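Local coordinates for putative amino acid binding protein (Streptococcus mutans, PDB 4C0R) that probably serves as the substrate-binding protein for glutathione import through the cystine ABC importer TcyBC, and here holds oxidized glutathione disulfide, at residues K74-A77 with L81-N84; G26-V31 with I65-I70; F194-A197 with D202-K205; T6-G11 with T52-G57. All blocks are in the same frame, centred on the assembly; numbering follows the deposited sequence.

Contact 1: residues K74-A77 with L81-N84; sequences KERA and LYSN. With GDS (oxidized glutathione disulfide), chain C.
Arg76 and Tyr82 meet along the arginine's aliphatic stem. Tyr82 OH lies 3.2 Å from Arg76 CB and 3.4 Å from Arg76 CD, so the hydroxyl sits alongside the methylenes. The guanidinium and the phenol ring are close to parallel, 19° apart, but they are not stacked. Ala77 touches the same ring at its edge, with Ala77 CB 4.1 Å from Tyr82 CE1.

Arg76 runs extended from CG to NE and carries its guanidinium beyond the tyrosine to the bound glutathione disulfide. There it grips the alpha-carboxylate of a gamma-glutamyl group. Arg76 NH1 donates to OE8 of the ligand at 2.8 Å, and Arg76 NH2 donates to OE7 at 2.9 Å. Both bonds are nearly straight, at 168° and 171°. An arginine on the substrate alpha-carboxylate is as in amino-acid-binding members of solute-binding family 3.

Second-shell bonds fix the rotation of the guanidinium: NH1 also reaches Ser71 O, and NH2 reaches Gly117 O. Tyr82 OH is bonded to Ser71 O as well, so one carbonyl ties both side chains together. Trp51 and Phe55 of helix 51-59 touch Arg76. Tyr82 lies on strand 81-96, where Ile195 of the neighbouring strand 191-196 packs against it.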
# COMPACT_ATOMS: atom_id res chain seq x y z
N LYS A 74 5.60 -5.20 12.81
CA LYS A 74 5.36 -5.59 14.21
C LYS A 74 4.63 -4.49 14.98
O LYS A 74 3.73 -4.79 15.77
CB LYS A 74 6.70 -5.94 14.87
CG LYS A 74 7.44 -7.08 14.19
N GLU A 75 4.96 -3.23 14.73
CA GLU A 75 4.30 -2.10 15.43
C GLU A 75 2.80 -2.07 15.17
O GLU A 75 2.01 -1.80 16.04
CB GLU A 75 4.96 -0.77 15.10
N ARG A 76 2.39 -2.37 13.92
CA ARG A 76 0.99 -2.39 13.60
C ARG A 76 0.31 -3.65 14.16
O ARG A 76 -0.85 -3.60 14.60
CB ARG A 76 0.85 -2.32 12.05
CG ARG A 76 1.18 -0.98 11.47
CD ARG A 76 1.29 -1.02 9.96
NE ARG A 76 1.69 0.27 9.44
CZ ARG A 76 1.99 0.47 8.14
NH1 ARG A 76 1.92 -0.57 7.29
NH2 ARG A 76 2.38 1.63 7.72
N ALA A 77 1.00 -4.79 14.10
CA ALA A 77 0.41 -6.03 14.54
C ALA A 77 0.18 -6.00 16.05
O ALA A 77 -0.65 -6.70 16.55
CB ALA A 77 1.24 -7.19 14.14
N LEU A 81 -5.50 -6.48 13.95
CA LEU A 81 -5.49 -7.80 13.32
C LEU A 81 -5.14 -7.66 11.82
O LEU A 81 -5.47 -6.65 11.17
CB LEU A 81 -6.85 -8.45 13.38
CG LEU A 81 -7.49 -8.53 14.77
CD1 LEU A 81 -8.85 -9.16 14.73
CD2 LEU A 81 -6.54 -9.22 15.68
N TYR A 82 -4.43 -8.66 11.31
CA TYR A 82 -4.08 -8.77 9.88
C TYR A 82 -4.87 -9.91 9.20
O TYR A 82 -5.03 -11.02 9.75
CB TYR A 82 -2.60 -9.02 9.72
CG TYR A 82 -1.81 -7.77 9.70
CD1 TYR A 82 -1.49 -7.06 10.85
CD2 TYR A 82 -1.32 -7.28 8.49
CE1 TYR A 82 -0.77 -5.89 10.81
CE2 TYR A 82 -0.60 -6.10 8.43
CZ TYR A 82 -0.31 -5.43 9.60
OH TYR A 82 0.43 -4.28 9.50
N SER A 83 -5.34 -9.68 8.00
CA SER A 83 -5.84 -10.76 7.17
C SER A 83 -4.67 -11.58 6.61
O SER A 83 -3.51 -11.24 6.81
CB SER A 83 -6.62 -10.20 6.00
OG SER A 83 -5.78 -9.56 5.08
N ASN A 84 -5.01 -12.65 5.89
CA ASN A 84 -4.03 -13.29 5.06
C ASN A 84 -3.66 -12.30 3.96
O ASN A 84 -4.39 -11.35 3.66
CB ASN A 84 -4.60 -14.58 4.53
CG ASN A 84 -4.75 -15.62 5.66
OD1 ASN A 84 -3.99 -15.60 6.65
ND2 ASN A 84 -5.74 -16.46 5.53
CD1 GDS C . -1.12 11.83 3.68
N2 GDS C . -0.54 11.77 2.33
CA2 GDS C . -1.36 11.14 1.35
C2 GDS C . -2.39 11.95 0.65
O2 GDS C . -3.39 11.40 0.13
CB2 GDS C . -1.29 9.71 0.99
SG2 GDS C . 0.08 8.85 1.75
N3 GDS C . -2.20 13.38 0.60
CA3 GDS C . -3.23 14.23 -0.00
C3 GDS C . -3.91 14.87 1.21
OE3 GDS C . -4.31 16.08 1.16
OE4 GDS C . -4.08 14.25 2.29
N4 GDS C . 1.87 6.43 0.57
CA4 GDS C . 2.76 7.27 -0.20
C4 GDS C . 4.02 7.51 0.55
OE5 GDS C . 4.41 6.73 1.47
OE6 GDS C . 4.72 8.50 0.18
C5 GDS C . 0.57 6.15 0.05
O5 GDS C . 0.24 6.60 -1.05
CA5 GDS C . -0.29 5.40 0.96
N5 GDS C . 0.28 4.40 1.77
CB5 GDS C . -1.40 6.21 1.55
SG5 GDS C . -0.71 7.32 2.82
CA6 GDS C . 3.40 1.00 2.76
C6 GDS C . 2.93 0.92 4.21
OE7 GDS C . 3.25 1.84 5.00
OE8 GDS C . 2.22 -0.04 4.60
N6 GDS C . 3.10 -0.29 2.13
CB6 GDS C . 2.77 2.14 2.05
CG6 GDS C . 1.26 2.18 2.39
CD6 GDS C . 0.61 3.10 1.37
O6 GDS C . 0.33 2.80 0.20

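Contact 2: residues G26-V31 with I65-I70; sequences GYDIEV and IGANNI. With GDS (oxidized glutathione disulfide), chain C.
The carboxylate of Asp28 points at the corner of the chain at Asn68 and Asn69. Asn69 N donates to Asp28 OD2 at 2.8 Å, on the syn side and 16° out of the carboxylate plane. The N-H...O angle is 153°. The amide of Asn69 turns to the ligand, and Asn69 ND2 donates to O6 of glutathione disulfide at 3.0 Å. A chi1 of -177° sets that amide anti to the backbone N. The amide of Asn68 goes another way, and its OD1 accepts from Val10 N.

At the base of the side chain, Asp28 CB packs on Ala67 CB at 3.8 Å. A water accepts from Asn68 N and Ile70 N and gives a weak bond to Asp28 OD1. Asp28 and the water thus hold the corner from behind. In front, Asn69 O accepts from the ligand amine N6 at 2.8 Å. Asp28 thus probably helps to position the ligand-binding turn from the second shell.

Helix 27-36 packs here against strand 65-71. That strand runs between strand 3-9, parallel to it, and the antiparallel strand 191-196.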
# COMPACT_ATOMS: atom_id res chain seq x y z
N GLY A 26 -10.16 0.15 -7.24
CA GLY A 26 -8.81 -0.32 -7.04
C GLY A 26 -8.82 -1.70 -6.35
O GLY A 26 -9.82 -2.16 -5.84
N TYR A 27 -7.68 -2.35 -6.36
CA TYR A 27 -7.58 -3.73 -5.92
C TYR A 27 -8.11 -3.88 -4.50
O TYR A 27 -8.83 -4.82 -4.23
CB TYR A 27 -6.13 -4.19 -6.02
CG TYR A 27 -5.92 -5.67 -5.71
CD1 TYR A 27 -6.34 -6.68 -6.59
CD2 TYR A 27 -5.30 -6.07 -4.54
CE1 TYR A 27 -6.09 -8.03 -6.31
CE2 TYR A 27 -5.08 -7.39 -4.24
CZ TYR A 27 -5.49 -8.39 -5.11
OH TYR A 27 -5.24 -9.71 -4.87
N ASP A 28 -7.64 -3.08 -3.55
CA ASP A 28 -8.07 -3.31 -2.17
C ASP A 28 -9.62 -3.26 -2.08
O ASP A 28 -10.27 -4.04 -1.37
CB ASP A 28 -7.51 -2.26 -1.22
CG ASP A 28 -6.05 -2.41 -0.92
OD1 ASP A 28 -5.58 -3.56 -0.80
OD2 ASP A 28 -5.38 -1.37 -0.82
N ILE A 29 -10.19 -2.28 -2.77
CA ILE A 29 -11.62 -2.04 -2.71
C ILE A 29 -12.40 -3.13 -3.40
O ILE A 29 -13.42 -3.62 -2.86
CB ILE A 29 -11.95 -0.66 -3.33
CG1 ILE A 29 -11.19 0.47 -2.63
CG2 ILE A 29 -13.45 -0.43 -3.25
CD1 ILE A 29 -11.40 0.55 -1.15
N GLU A 30 -11.94 -3.53 -4.58
CA GLU A 30 -12.67 -4.50 -5.34
C GLU A 30 -12.51 -5.91 -4.74
O GLU A 30 -13.44 -6.74 -4.81
CB GLU A 30 -12.23 -4.44 -6.80
CG GLU A 30 -12.49 -3.11 -7.43
CD GLU A 30 -13.97 -2.73 -7.58
OE1 GLU A 30 -14.88 -3.55 -7.39
OE2 GLU A 30 -14.25 -1.55 -7.92
N VAL A 31 -11.35 -6.21 -4.15
CA VAL A 31 -11.22 -7.42 -3.37
C VAL A 31 -12.17 -7.46 -2.20
O VAL A 31 -12.85 -8.45 -1.98
CB VAL A 31 -9.76 -7.72 -2.93
CG1 VAL A 31 -9.73 -8.92 -2.00
CG2 VAL A 31 -8.86 -7.98 -4.20
N ILE A 65 -12.22 -2.07 9.29
CA ILE A 65 -11.24 -2.62 8.35
C ILE A 65 -10.45 -1.44 7.81
O ILE A 65 -11.01 -0.36 7.59
CB ILE A 65 -11.89 -3.34 7.14
CG1 ILE A 65 -12.96 -4.32 7.61
CG2 ILE A 65 -10.82 -4.04 6.36
CD1 ILE A 65 -13.65 -5.01 6.47
N GLY A 66 -9.16 -1.63 7.58
CA GLY A 66 -8.31 -0.67 6.90
C GLY A 66 -7.73 -1.35 5.67
O GLY A 66 -7.35 -2.52 5.71
N ALA A 67 -7.66 -0.62 4.57
CA ALA A 67 -7.13 -1.17 3.31
C ALA A 67 -6.59 -0.05 2.50
O ALA A 67 -7.31 0.87 2.16
CB ALA A 67 -8.19 -1.85 2.54
N ASN A 68 -5.30 -0.10 2.23
CA ASN A 68 -4.62 0.86 1.36
C ASN A 68 -3.16 0.40 1.15
O ASN A 68 -2.23 1.04 1.61
CB ASN A 68 -4.64 2.28 1.98
CG ASN A 68 -4.49 3.36 0.93
OD1 ASN A 68 -5.46 4.04 0.54
ND2 ASN A 68 -3.29 3.51 0.43
N ASN A 69 -2.95 -0.69 0.44
CA ASN A 69 -1.57 -1.17 0.15
C ASN A 69 -0.76 -1.29 1.47
O ASN A 69 0.41 -0.90 1.52
CB ASN A 69 -0.92 -0.18 -0.80
CG ASN A 69 0.49 -0.55 -1.26
OD1 ASN A 69 0.78 -1.69 -1.61
ND2 ASN A 69 1.36 0.45 -1.28
N ILE A 70 -1.39 -1.85 2.50
CA ILE A 70 -0.79 -1.84 3.83
C ILE A 70 0.10 -3.03 4.10
O ILE A 70 -0.32 -4.16 3.98
CB ILE A 70 -1.89 -1.81 4.89
CG1 ILE A 70 -2.69 -0.51 4.79
CG2 ILE A 70 -1.36 -1.95 6.32
CD1 ILE A 70 -4.03 -0.50 5.63
CD1 GDS C . -1.12 11.83 3.68
N2 GDS C . -0.54 11.77 2.33
CA2 GDS C . -1.36 11.14 1.35
C2 GDS C . -2.39 11.95 0.65
O2 GDS C . -3.39 11.40 0.13
CB2 GDS C . -1.29 9.71 0.99
SG2 GDS C . 0.08 8.85 1.75
N3 GDS C . -2.20 13.38 0.60
CA3 GDS C . -3.23 14.23 -0.00
C3 GDS C . -3.91 14.87 1.21
OE3 GDS C . -4.31 16.08 1.16
OE4 GDS C . -4.08 14.25 2.29
N4 GDS C . 1.87 6.43 0.57
CA4 GDS C . 2.76 7.27 -0.20
C4 GDS C . 4.02 7.51 0.55
OE5 GDS C . 4.41 6.73 1.47
OE6 GDS C . 4.72 8.50 0.18
C5 GDS C . 0.57 6.15 0.05
O5 GDS C . 0.24 6.60 -1.05
CA5 GDS C . -0.29 5.40 0.96
N5 GDS C . 0.28 4.40 1.77
CB5 GDS C . -1.40 6.21 1.55
SG5 GDS C . -0.71 7.32 2.82
CA6 GDS C . 3.40 1.00 2.76
C6 GDS C . 2.93 0.92 4.21
OE7 GDS C . 3.25 1.84 5.00
OE8 GDS C . 2.22 -0.04 4.60
N6 GDS C . 3.10 -0.29 2.13
CB6 GDS C . 2.77 2.14 2.05
CG6 GDS C . 1.26 2.18 2.39
CD6 GDS C . 0.61 3.10 1.37
O6 GDS C . 0.33 2.80 0.20
O HOH W 1 -4.21 -2.76 2.24

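Contact 3: residues F194-A197 with D202-K205; sequences FIFA and DLQK
Phe196 lays one face of its ring against the backbone of Gln204. Gln204 CA stands 4.0 Å from the ring centroid and 16° off the ring normal, which makes this a CH-pi contact. The carbon is offset toward the rim, and Phe196 CZ is the ring atom nearest to it, at 3.9 Å. Gln204 CB follows at the same ring, 4.1 Å from Phe196 CD1.

The glutamine chain does not stay on the ring. With chi1 at 172° and an extended chain beyond CG, the amide is carried past the ring to Tyr82 O. The side chain crosses Phe196 at about a right angle, and its amide plane is turned 61° from the ring. Gln204 NE2 donates to Tyr82 O, so the polar end is tied to strand 81-96 while the base of the side chain packs on the phenylalanine.

The two segments form a tight beta-alpha connection: strand 191-196 is followed by a short turn, and helix 201-216 folds back over it. This is part of an alpha/beta lobe of a periplasmic-binding-protein fold, in which helices pack on the sheet.

Leu203 meets the ring at its edge. Leu203 CD2 is 4.0 Å from Phe196 CD2, and the two side chains run at a slant to one another. Ile65 of strand 65-71 touches both Phe196 and Leu203. Leu203 also reaches Phe36 of helix 27-36, and Ser83 of strand 81-96 lies against Phe196.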
# COMPACT_ATOMS: atom_id res chain seq x y z
N PHE A 194 -5.30 -6.65 4.41
CA PHE A 194 -6.32 -5.91 5.15
C PHE A 194 -5.93 -5.92 6.61
O PHE A 194 -5.37 -6.91 7.10
CB PHE A 194 -7.68 -6.57 5.04
CG PHE A 194 -8.26 -6.53 3.65
CD1 PHE A 194 -8.69 -5.33 3.09
CD2 PHE A 194 -8.39 -7.69 2.90
CE1 PHE A 194 -9.23 -5.29 1.82
CE2 PHE A 194 -8.95 -7.64 1.61
CZ PHE A 194 -9.37 -6.46 1.10
N ILE A 195 -6.24 -4.85 7.34
CA ILE A 195 -6.11 -4.86 8.76
C ILE A 195 -7.46 -4.60 9.42
O ILE A 195 -8.38 -4.11 8.79
CB ILE A 195 -5.07 -3.85 9.28
CG1 ILE A 195 -5.42 -2.42 8.85
CG2 ILE A 195 -3.65 -4.21 8.87
CD1 ILE A 195 -4.48 -1.36 9.49
N PHE A 196 -7.57 -4.98 10.70
CA PHE A 196 -8.85 -4.86 11.38
C PHE A 196 -8.66 -4.30 12.78
O PHE A 196 -7.62 -4.51 13.41
CB PHE A 196 -9.57 -6.20 11.55
CG PHE A 196 -9.70 -6.99 10.27
CD1 PHE A 196 -8.66 -7.76 9.81
CD2 PHE A 196 -10.87 -6.97 9.57
CE1 PHE A 196 -8.77 -8.51 8.63
CE2 PHE A 196 -11.00 -7.69 8.40
CZ PHE A 196 -9.94 -8.47 7.93
N ALA A 197 -9.72 -3.70 13.28
CA ALA A 197 -9.76 -3.31 14.69
C ALA A 197 -9.59 -4.58 15.49
O ALA A 197 -9.98 -5.68 15.09
CB ALA A 197 -11.09 -2.60 14.98
N ASP A 202 -14.19 -12.10 14.41
CA ASP A 202 -15.10 -12.84 13.57
C ASP A 202 -15.05 -12.30 12.14
O ASP A 202 -15.14 -13.05 11.18
CB ASP A 202 -16.53 -12.76 14.10
CG ASP A 202 -16.70 -13.49 15.44
OD1 ASP A 202 -15.89 -14.38 15.76
OD2 ASP A 202 -17.67 -13.19 16.15
N LEU A 203 -14.93 -10.97 12.03
CA LEU A 203 -14.78 -10.37 10.72
C LEU A 203 -13.52 -10.84 10.02
O LEU A 203 -13.52 -11.17 8.83
CB LEU A 203 -14.84 -8.85 10.91
CG LEU A 203 -14.84 -7.97 9.67
CD1 LEU A 203 -16.06 -8.22 8.78
CD2 LEU A 203 -14.85 -6.53 10.09
N GLN A 204 -12.41 -10.85 10.74
CA GLN A 204 -11.15 -11.32 10.22
C GLN A 204 -11.26 -12.76 9.69
O GLN A 204 -10.78 -13.08 8.60
CB GLN A 204 -10.07 -11.24 11.33
CG GLN A 204 -8.73 -11.89 10.94
CD GLN A 204 -7.88 -12.23 12.12
OE1 GLN A 204 -8.40 -12.69 13.16
NE2 GLN A 204 -6.58 -11.97 12.04
N LYS A 205 -11.90 -13.63 10.47
CA LYS A 205 -12.11 -15.01 10.08
C LYS A 205 -12.90 -15.11 8.82
O LYS A 205 -12.59 -15.95 7.96
CB LYS A 205 -12.80 -15.76 11.21

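Contact 4: residues T6-G11 with T52-G57; sequences TLATVG and TSIFSG
Apolar packing of Ile54 on strand 3-9 and the loop after it makes this contact. Ile54 points from helix 51-59 toward the sheet. Ile54 CG1 meets Ala8 CB at 4.0 Å. The small alanine lets the branched side chain come down close to the backbone, and the CA atoms of Ala8 and Ile54 are 5.7 Å apart. Ile54 CD1 reaches further along the strand. It lies 3.9 Å from Thr9 CA and 3.7 Å from Val10 CG2, and the Val10 and Ile54 side chains cross at about a right angle. With chi2 at 175°, the isoleucine is extended to CD1, which puts the methyl beside Val10.

Polar bonds hold the strand end from other sides. Asn68 OD1 accepts from Gly11 N. Thr9 points away from the helix, and its OG1 is bonded to Ser17 OG and to Ala67 O. Val10 itself belongs to the glutathione disulfide pocket and touches the ligand, so Ile54 backs a pocket residue.

Thr49 and Tyr63 add to the packing around Ala8. Strand 42-48, helix 51-59 and strand 65-71 form a beta-alpha-beta crossover. Its two parallel strands flank strand 3-9, and Ile54 packs the crossover helix on that central strand. Leu7 meets helix 27-36.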
# COMPACT_ATOMS: atom_id res chain seq x y z
N THR A 6 -17.41 -0.54 8.51
CA THR A 6 -16.79 0.53 7.72
C THR A 6 -15.33 0.20 7.42
O THR A 6 -14.53 -0.08 8.31
CB THR A 6 -16.88 1.87 8.42
OG1 THR A 6 -18.28 2.17 8.61
CG2 THR A 6 -16.28 2.97 7.58
N LEU A 7 -15.04 0.12 6.13
CA LEU A 7 -13.67 -0.03 5.61
C LEU A 7 -13.11 1.35 5.31
O LEU A 7 -13.70 2.12 4.54
CB LEU A 7 -13.71 -0.94 4.36
CG LEU A 7 -12.34 -1.19 3.73
CD1 LEU A 7 -12.41 -2.47 2.88
CD2 LEU A 7 -11.83 -0.06 2.86
N ALA A 8 -12.00 1.67 5.96
CA ALA A 8 -11.33 2.97 5.76
C ALA A 8 -10.15 2.85 4.82
O ALA A 8 -9.38 1.89 4.88
CB ALA A 8 -10.88 3.55 7.09
N THR A 9 -10.05 3.83 3.89
CA THR A 9 -8.99 3.85 2.93
C THR A 9 -8.57 5.26 2.66
O THR A 9 -9.32 6.16 2.98
CB THR A 9 -9.45 3.14 1.64
OG1 THR A 9 -8.36 2.95 0.76
CG2 THR A 9 -10.53 3.93 0.94
N VAL A 10 -7.41 5.48 2.04
CA VAL A 10 -7.02 6.85 1.69
C VAL A 10 -7.53 7.17 0.29
O VAL A 10 -7.97 8.30 0.02
CB VAL A 10 -5.51 7.06 1.75
CG1 VAL A 10 -5.19 8.52 1.57
CG2 VAL A 10 -4.93 6.58 3.11
N GLY A 11 -7.46 6.23 -0.65
CA GLY A 11 -8.01 6.46 -1.96
C GLY A 11 -7.15 7.34 -2.84
O GLY A 11 -7.65 7.87 -3.87
N THR A 52 -3.64 8.86 8.56
CA THR A 52 -3.45 8.68 10.00
C THR A 52 -4.78 8.32 10.68
O THR A 52 -4.79 7.60 11.66
CB THR A 52 -2.78 9.91 10.67
OG1 THR A 52 -3.51 11.08 10.38
CG2 THR A 52 -1.38 10.06 10.15
N SER A 53 -5.88 8.75 10.08
CA SER A 53 -7.21 8.50 10.62
C SER A 53 -7.65 7.05 10.43
O SER A 53 -8.48 6.55 11.18
CB SER A 53 -8.26 9.42 9.98
OG SER A 53 -8.01 10.75 10.36
N ILE A 54 -7.09 6.34 9.45
CA ILE A 54 -7.38 4.91 9.33
C ILE A 54 -7.03 4.26 10.63
O ILE A 54 -7.82 3.52 11.22
CB ILE A 54 -6.60 4.26 8.19
CG1 ILE A 54 -7.08 4.76 6.84
CG2 ILE A 54 -6.74 2.73 8.28
CD1 ILE A 54 -6.27 4.25 5.67
N PHE A 55 -5.82 4.55 11.09
CA PHE A 55 -5.31 3.88 12.27
C PHE A 55 -6.00 4.40 13.53
O PHE A 55 -6.34 3.59 14.37
CB PHE A 55 -3.78 4.03 12.32
CG PHE A 55 -3.12 3.41 11.15
CD1 PHE A 55 -2.82 2.06 11.14
CD2 PHE A 55 -2.85 4.16 10.01
CE1 PHE A 55 -2.23 1.47 10.02
CE2 PHE A 55 -2.27 3.57 8.88
CZ PHE A 55 -1.96 2.23 8.91
N SER A 56 -6.22 5.69 13.64
CA SER A 56 -6.86 6.16 14.89
C SER A 56 -8.33 5.71 14.95
O SER A 56 -8.88 5.43 16.02
CB SER A 56 -6.71 7.67 15.05
OG SER A 56 -7.34 8.37 14.01
N GLY A 57 -8.96 5.59 13.80
CA GLY A 57 -10.33 5.09 13.75
C GLY A 57 -10.45 3.62 14.03
O GLY A 57 -11.42 3.16 14.63

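Overall arrangement
All four contacts reach the same mixed sheet. Contacts 2 and 4 sit on the neighbouring strands 65-71 and 3-9. Contact 3 sits on 191-196, next to 65-71, and contact 1 on 81-96, next to 191-196. The centre of contact 2 lies about 8 Å from the centre of the chain, nearest of the four. Contacts 2, 3 and 4 are buried, and contact 1 partly. Contacts 3 and 4 are apolar across their segments. Contact 2 is mainly polar, through a carboxylate bond to a backbone N-H, with a weakly bonded water beside it. Contacts 1 and 2 both bond glutathione disulfide, by a guanidinium and by an amide with a backbone carbonyl. Contact 4 touches it through Val10.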